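Local coordinates for protein hemolysin BL lytic component L1 (Bacillus cereus, PDB 7NMQ) that serves as the lytic component L1 of the hemolysin BL enterotoxin, an alpha-helical pore-forming toxin that probably acts at cell membranes, at residues V23-V37 / S282-T296. Residues are numbered along the deposited sequence; the frame is centred on the assembly and turned at random.
Sequences VMDLYAKTMIKQPNV and SLTNAKETLAYLYQT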
loop_
_atom_site.group_PDB
_atom_site.type_symbol
_atom_site.label_atom_id
_atom_site.label_comp_id
_atom_site.label_asym_id
_atom_site.label_seq_id
_atom_site.Cartn_x
_atom_site.Cartn_y
_atom_site.Cartn_z
ATOM N N VAL A 23 2.860 -2.800 2.039
ATOM C CA VAL A 23 2.757 -4.164 1.466
ATOM C C VAL A 23 3.440 -4.175 0.094
ATOM O O VAL A 23 4.212 -5.109 -0.192
ATOM C CB VAL A 23 1.307 -4.625 1.401
ATOM C CG1 VAL A 23 1.157 -5.842 0.530
ATOM C CG2 VAL A 23 0.742 -4.777 2.816
ATOM N N MET A 24 3.204 -3.176 -0.747
ATOM C CA MET A 24 3.859 -3.113 -2.070
ATOM C C MET A 24 5.358 -3.002 -1.896
ATOM O O MET A 24 6.098 -3.665 -2.672
ATOM C CB MET A 24 3.417 -1.910 -2.882
ATOM C CG MET A 24 2.038 -2.027 -3.359
ATOM S SD MET A 24 1.742 -3.320 -4.550
ATOM C CE MET A 24 2.801 -2.858 -5.913
ATOM N N ASP A 25 5.823 -2.188 -0.950
ATOM C CA ASP A 25 7.288 -2.057 -0.752
ATOM C C ASP A 25 7.888 -3.431 -0.423
ATOM O O ASP A 25 8.933 -3.765 -0.961
ATOM C CB ASP A 25 7.623 -1.067 0.355
ATOM C CG ASP A 25 7.586 0.405 -0.038
ATOM O OD1 ASP A 25 7.503 0.722 -1.242
ATOM O OD2 ASP A 25 7.651 1.230 0.901
ATOM N N LEU A 26 7.266 -4.175 0.489
ATOM C CA LEU A 26 7.763 -5.510 0.905
ATOM C C LEU A 26 7.846 -6.426 -0.319
ATOM O O LEU A 26 8.902 -7.016 -0.576
ATOM C CB LEU A 26 6.855 -6.149 1.958
ATOM C CG LEU A 26 7.025 -5.669 3.396
ATOM C CD1 LEU A 26 6.967 -6.853 4.345
ATOM C CD2 LEU A 26 8.315 -4.915 3.576
ATOM N N TYR A 27 6.747 -6.565 -1.040
ATOM C CA TYR A 27 6.691 -7.484 -2.191
ATOM C C TYR A 27 7.715 -7.023 -3.215
ATOM O O TYR A 27 8.470 -7.874 -3.751
ATOM C CB TYR A 27 5.307 -7.471 -2.841
ATOM C CG TYR A 27 4.232 -8.165 -2.064
ATOM C CD1 TYR A 27 4.492 -9.266 -1.268
ATOM C CD2 TYR A 27 2.904 -7.736 -2.158
ATOM C CE1 TYR A 27 3.484 -9.890 -0.539
ATOM C CE2 TYR A 27 1.896 -8.359 -1.438
ATOM C CZ TYR A 27 2.172 -9.449 -0.642
ATOM O OH TYR A 27 1.150 -10.045 0.047
ATOM N N ALA A 28 7.812 -5.732 -3.519
ATOM C CA ALA A 28 8.764 -5.272 -4.555
ATOM C C ALA A 28 10.187 -5.611 -4.123
ATOM O O ALA A 28 11.022 -6.085 -4.941
ATOM C CB ALA A 28 8.585 -3.798 -4.781
ATOM N N LYS A 29 10.514 -5.341 -2.879
ATOM C CA LYS A 29 11.896 -5.557 -2.419
ATOM C C LYS A 29 12.206 -7.058 -2.460
ATOM O O LYS A 29 13.358 -7.463 -2.729
ATOM C CB LYS A 29 12.064 -4.949 -1.038
ATOM C CG LYS A 29 12.147 -3.440 -1.069
ATOM C CD LYS A 29 11.918 -2.800 0.273
ATOM C CE LYS A 29 11.928 -1.287 0.214
ATOM N NZ LYS A 29 13.315 -0.764 0.143
ATOM N N THR A 30 11.239 -7.883 -2.153
ATOM C CA THR A 30 11.412 -9.335 -2.138
ATOM C C THR A 30 11.685 -9.802 -3.576
ATOM O O THR A 30 12.637 -10.586 -3.827
ATOM C CB THR A 30 10.236 -10.064 -1.502
ATOM O OG1 THR A 30 10.023 -9.536 -0.196
ATOM C CG2 THR A 30 10.543 -11.537 -1.416
ATOM N N MET A 31 10.887 -9.313 -4.527
ATOM C CA MET A 31 11.047 -9.694 -5.945
ATOM C C MET A 31 12.451 -9.323 -6.420
ATOM O O MET A 31 13.069 -10.136 -7.093
ATOM C CB MET A 31 10.010 -9.007 -6.832
ATOM C CG MET A 31 8.627 -9.583 -6.683
ATOM S SD MET A 31 8.547 -11.369 -6.533
ATOM C CE MET A 31 9.012 -11.818 -8.200
ATOM N N ILE A 32 12.905 -8.114 -6.110
ATOM C CA ILE A 32 14.226 -7.586 -6.572
ATOM C C ILE A 32 15.337 -8.500 -6.051
ATOM O O ILE A 32 16.362 -8.674 -6.750
ATOM C CB ILE A 32 14.376 -6.100 -6.164
ATOM C CG1 ILE A 32 13.439 -5.256 -7.030
ATOM C CG2 ILE A 32 15.837 -5.641 -6.250
ATOM C CD1 ILE A 32 13.233 -3.874 -6.538
ATOM N N LYS A 33 15.192 -9.074 -4.882
ATOM C CA LYS A 33 16.273 -9.875 -4.257
ATOM C C LYS A 33 16.205 -11.335 -4.699
ATOM O O LYS A 33 17.176 -12.022 -4.510
ATOM C CB LYS A 33 16.206 -9.720 -2.732
ATOM C CG LYS A 33 16.988 -8.519 -2.193
ATOM C CD LYS A 33 17.246 -8.543 -0.714
ATOM C CE LYS A 33 18.563 -9.157 -0.285
ATOM N NZ LYS A 33 18.612 -9.307 1.191
ATOM N N GLN A 34 15.124 -11.796 -5.292
ATOM C CA GLN A 34 15.027 -13.203 -5.688
ATOM C C GLN A 34 15.784 -13.383 -6.999
ATOM O O GLN A 34 15.481 -12.733 -7.997
ATOM C CB GLN A 34 13.577 -13.610 -5.841
ATOM C CG GLN A 34 13.500 -15.073 -6.186
ATOM C CD GLN A 34 12.396 -15.829 -5.520
ATOM O OE1 GLN A 34 12.060 -15.650 -4.360
ATOM N NE2 GLN A 34 11.761 -16.652 -6.311
ATOM N N PRO A 35 16.808 -14.254 -7.052
ATOM C CA PRO A 35 17.554 -14.415 -8.298
ATOM C C PRO A 35 16.810 -15.253 -9.332
ATOM O O PRO A 35 15.818 -15.895 -9.000
ATOM C CB PRO A 35 18.814 -15.137 -7.858
ATOM C CG PRO A 35 18.357 -15.943 -6.704
ATOM C CD PRO A 35 17.378 -15.051 -5.955
ATOM N N ASN A 36 17.294 -15.168 -10.570
ATOM C CA ASN A 36 16.834 -16.080 -11.646
ATOM C C ASN A 36 16.909 -17.514 -11.140
ATOM O O ASN A 36 17.923 -17.913 -10.500
ATOM C CB ASN A 36 17.587 -15.868 -12.951
ATOM C CG ASN A 36 17.154 -14.663 -13.754
ATOM O OD1 ASN A 36 16.374 -13.839 -13.285
ATOM N ND2 ASN A 36 17.660 -14.562 -14.976
ATOM N N VAL A 37 15.905 -18.302 -11.435
ATOM C CA VAL A 37 15.861 -19.687 -10.892
ATOM C C VAL A 37 17.026 -20.480 -11.469
ATOM O O VAL A 37 17.275 -20.471 -12.677
ATOM C CB VAL A 37 14.514 -20.358 -11.172
ATOM C CG1 VAL A 37 14.224 -20.579 -12.648
ATOM C CG2 VAL A 37 14.382 -21.679 -10.450
ATOM N N SER A 282 11.183 -21.805 -5.029
ATOM C CA SER A 282 11.400 -20.394 -5.397
ATOM C C SER A 282 10.348 -19.978 -6.427
ATOM O O SER A 282 9.856 -18.847 -6.323
ATOM C CB SER A 282 12.810 -20.152 -5.856
ATOM O OG SER A 282 13.085 -20.823 -7.050
ATOM N N LEU A 283 10.065 -20.818 -7.401
ATOM C CA LEU A 283 9.081 -20.451 -8.420
ATOM C C LEU A 283 7.698 -20.342 -7.803
ATOM O O LEU A 283 6.931 -19.429 -8.229
ATOM C CB LEU A 283 9.080 -21.475 -9.544
ATOM C CG LEU A 283 10.394 -21.499 -10.317
ATOM C CD1 LEU A 283 10.311 -22.629 -11.299
ATOM C CD2 LEU A 283 10.691 -20.177 -11.026
ATOM N N THR A 284 7.355 -21.216 -6.888
ATOM C CA THR A 284 6.004 -21.183 -6.285
ATOM C C THR A 284 5.868 -19.921 -5.429
ATOM O O THR A 284 4.859 -19.231 -5.449
ATOM C CB THR A 284 5.706 -22.452 -5.494
ATOM O OG1 THR A 284 5.867 -23.574 -6.365
ATOM C CG2 THR A 284 4.295 -22.441 -4.958
ATOM N N ASN A 285 6.900 -19.613 -4.671
ATOM C CA ASN A 285 6.971 -18.388 -3.846
ATOM C C ASN A 285 6.757 -17.169 -4.747
ATOM O O ASN A 285 5.937 -16.308 -4.391
ATOM C CB ASN A 285 8.317 -18.336 -3.123
ATOM C CG ASN A 285 8.470 -17.138 -2.224
ATOM O OD1 ASN A 285 7.745 -17.045 -1.255
ATOM N ND2 ASN A 285 9.477 -16.315 -2.490
ATOM N N ALA A 286 7.499 -17.087 -5.844
ATOM C CA ALA A 286 7.385 -15.942 -6.766
ATOM C C ALA A 286 5.968 -15.890 -7.339
ATOM O O ALA A 286 5.439 -14.786 -7.501
ATOM C CB ALA A 286 8.452 -15.977 -7.808
ATOM N N LYS A 287 5.407 -17.028 -7.706
ATOM C CA LYS A 287 4.071 -17.056 -8.326
ATOM C C LYS A 287 3.094 -16.379 -7.366
ATOM O O LYS A 287 2.253 -15.575 -7.812
ATOM C CB LYS A 287 3.701 -18.511 -8.580
ATOM C CG LYS A 287 2.356 -18.696 -9.230
ATOM C CD LYS A 287 2.124 -20.135 -9.625
ATOM C CE LYS A 287 2.095 -21.102 -8.480
ATOM N NZ LYS A 287 0.950 -20.984 -7.565
ATOM N N GLU A 288 3.170 -16.733 -6.108
ATOM C CA GLU A 288 2.218 -16.213 -5.125
ATOM C C GLU A 288 2.399 -14.694 -5.015
ATOM O O GLU A 288 1.406 -13.943 -5.033
ATOM C CB GLU A 288 2.365 -16.923 -3.796
ATOM C CG GLU A 288 1.999 -18.399 -3.862
ATOM C CD GLU A 288 0.579 -18.589 -4.430
ATOM O OE1 GLU A 288 -0.391 -18.007 -3.880
ATOM O OE2 GLU A 288 0.456 -19.206 -5.510
ATOM N N THR A 289 3.629 -14.246 -4.882
ATOM C CA THR A 289 3.911 -12.815 -4.722
ATOM C C THR A 289 3.434 -12.061 -5.955
ATOM O O THR A 289 2.915 -10.945 -5.830
ATOM C CB THR A 289 5.378 -12.566 -4.419
ATOM O OG1 THR A 289 5.684 -13.211 -3.186
ATOM C CG2 THR A 289 5.657 -11.080 -4.358
ATOM N N LEU A 290 3.649 -12.582 -7.158
ATOM C CA LEU A 290 3.254 -11.793 -8.355
ATOM C C LEU A 290 1.739 -11.586 -8.357
ATOM O O LEU A 290 1.341 -10.529 -8.859
ATOM C CB LEU A 290 3.662 -12.517 -9.623
ATOM C CG LEU A 290 5.164 -12.574 -9.899
ATOM C CD1 LEU A 290 5.436 -13.274 -11.220
ATOM C CD2 LEU A 290 5.831 -11.239 -9.856
ATOM N N ALA A 291 0.938 -12.543 -7.915
ATOM C CA ALA A 291 -0.528 -12.395 -7.823
ATOM C C ALA A 291 -0.865 -11.399 -6.705
ATOM O O ALA A 291 -1.669 -10.503 -6.957
ATOM C CB ALA A 291 -1.219 -13.707 -7.587
ATOM N N TYR A 292 -0.212 -11.504 -5.546
ATOM C CA TYR A 292 -0.460 -10.571 -4.425
ATOM C C TYR A 292 -0.145 -9.133 -4.874
ATOM O O TYR A 292 -0.839 -8.177 -4.433
ATOM C CB TYR A 292 0.347 -10.989 -3.205
ATOM C CG TYR A 292 -0.036 -12.320 -2.618
ATOM C CD1 TYR A 292 -1.315 -12.851 -2.746
ATOM C CD2 TYR A 292 0.840 -12.981 -1.798
ATOM C CE1 TYR A 292 -1.656 -14.077 -2.186
ATOM C CE2 TYR A 292 0.513 -14.209 -1.236
ATOM C CZ TYR A 292 -0.746 -14.757 -1.400
ATOM O OH TYR A 292 -0.991 -16.003 -0.833
ATOM N N LEU A 293 0.878 -8.932 -5.699
ATOM C CA LEU A 293 1.251 -7.586 -6.190
ATOM C C LEU A 293 0.073 -6.983 -6.960
ATOM O O LEU A 293 -0.282 -5.822 -6.659
ATOM C CB LEU A 293 2.500 -7.628 -7.072
ATOM C CG LEU A 293 3.834 -7.572 -6.345
ATOM C CD1 LEU A 293 4.965 -8.068 -7.245
ATOM C CD2 LEU A 293 4.125 -6.138 -5.915
ATOM N N TYR A 294 -0.500 -7.669 -7.945
ATOM C CA TYR A 294 -1.557 -6.981 -8.724
ATOM C C TYR A 294 -2.783 -6.814 -7.806
ATOM O O TYR A 294 -3.492 -5.792 -7.951
ATOM C CB TYR A 294 -1.837 -7.632 -10.079
ATOM C CG TYR A 294 -2.676 -8.872 -10.086
ATOM C CD1 TYR A 294 -4.037 -8.827 -9.869
ATOM C CD2 TYR A 294 -2.140 -10.111 -10.451
ATOM C CE1 TYR A 294 -4.810 -9.982 -9.904
ATOM C CE2 TYR A 294 -2.917 -11.261 -10.504
ATOM C CZ TYR A 294 -4.264 -11.208 -10.217
ATOM O OH TYR A 294 -5.026 -12.344 -10.281
ATOM N N GLN A 295 -3.019 -7.716 -6.859
ATOM C CA GLN A 295 -4.175 -7.614 -5.937
ATOM C C GLN A 295 -4.019 -6.374 -5.058
ATOM O O GLN A 295 -5.020 -5.686 -4.773
ATOM C CB GLN A 295 -4.329 -8.843 -5.061
ATOM C CG GLN A 295 -4.641 -10.090 -5.858
ATOM C CD GLN A 295 -4.434 -11.323 -5.004
ATOM O OE1 GLN A 295 -4.147 -11.275 -3.792
ATOM N NE2 GLN A 295 -4.638 -12.447 -5.620
ATOM N N THR A 296 -2.802 -6.111 -4.606
ATOM C CA THR A 296 -2.508 -4.973 -3.718
ATOM C C THR A 296 -2.645 -3.672 -4.507
ATOM O O THR A 296 -3.190 -2.677 -3.954
ATOM C CB THR A 296 -1.129 -5.105 -3.063
ATOM O OG1 THR A 296 -1.076 -6.344 -2.369
ATOM C CG2 THR A 296 -0.924 -3.983 -2.084
HETATM O O HOH W 1 13.168 -18.545 -8.650
#
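The side-chain amide of Gln34, on the first residue to leave the helix, grips helix 275-325 through both of its ends. Its NE2 donates to the backbone O of Ser282 at 2.9 Å, coming from well above the carbonyl plane, while the helical N-H of Ala286 reaches that oxygen from the opposite face. In the Asn285 conformer described, OE1 of Gln34 receives ND2 of Asn285 at 3.3 Å, on a lone pair but with a bent N-H...O angle of 141°; the Asn285 amide has its stronger polar partner in Ala226. The backbone N-H of Ala226 also binds OE1, tying strand 225-230 to the end of helix 10-33. These bonds fix the rotation of the buried amide, which the chain delivers by running CG anti to the backbone N (chi1 -177°).

Met31, in the conformer described, enters a hole made by Ala286, Thr289, Leu290 and Leu293; the bend at chi2 sets SD against Thr289 CG2 (3.6 Å), and that at chi3 brings CE to Leu290 CD2 (3.6 Å). A turn earlier, Tyr27 is the second knob, among Thr289, Tyr292, Leu293 and Thr296. Its OH lies 3.5 Å from Tyr292 CB and hydrogen-bonds to Lys188; the two tyrosine rings are nearly parallel but slid apart. Thr296 OG1 lies at the Tyr27 ring edge. Leu293 CD2 fits between Tyr27 CB and Met24 CE (3.5 Å from the latter), and the Met24 and Thr296 side chains run past each other in opposite directions, SD 3.7 Å from Thr296 CG2. Beyond the helix end, Val37 packs on Leu283 CD2.

Segments 23-33 and 282-296, on helices 10-33 and 275-325, thus run roughly antiparallel, axes at 149° and 10.0 Å apart at closest approach, with knobs-into-holes packing inside the elongated helical bundle of this ClyA/HBL-type toxin.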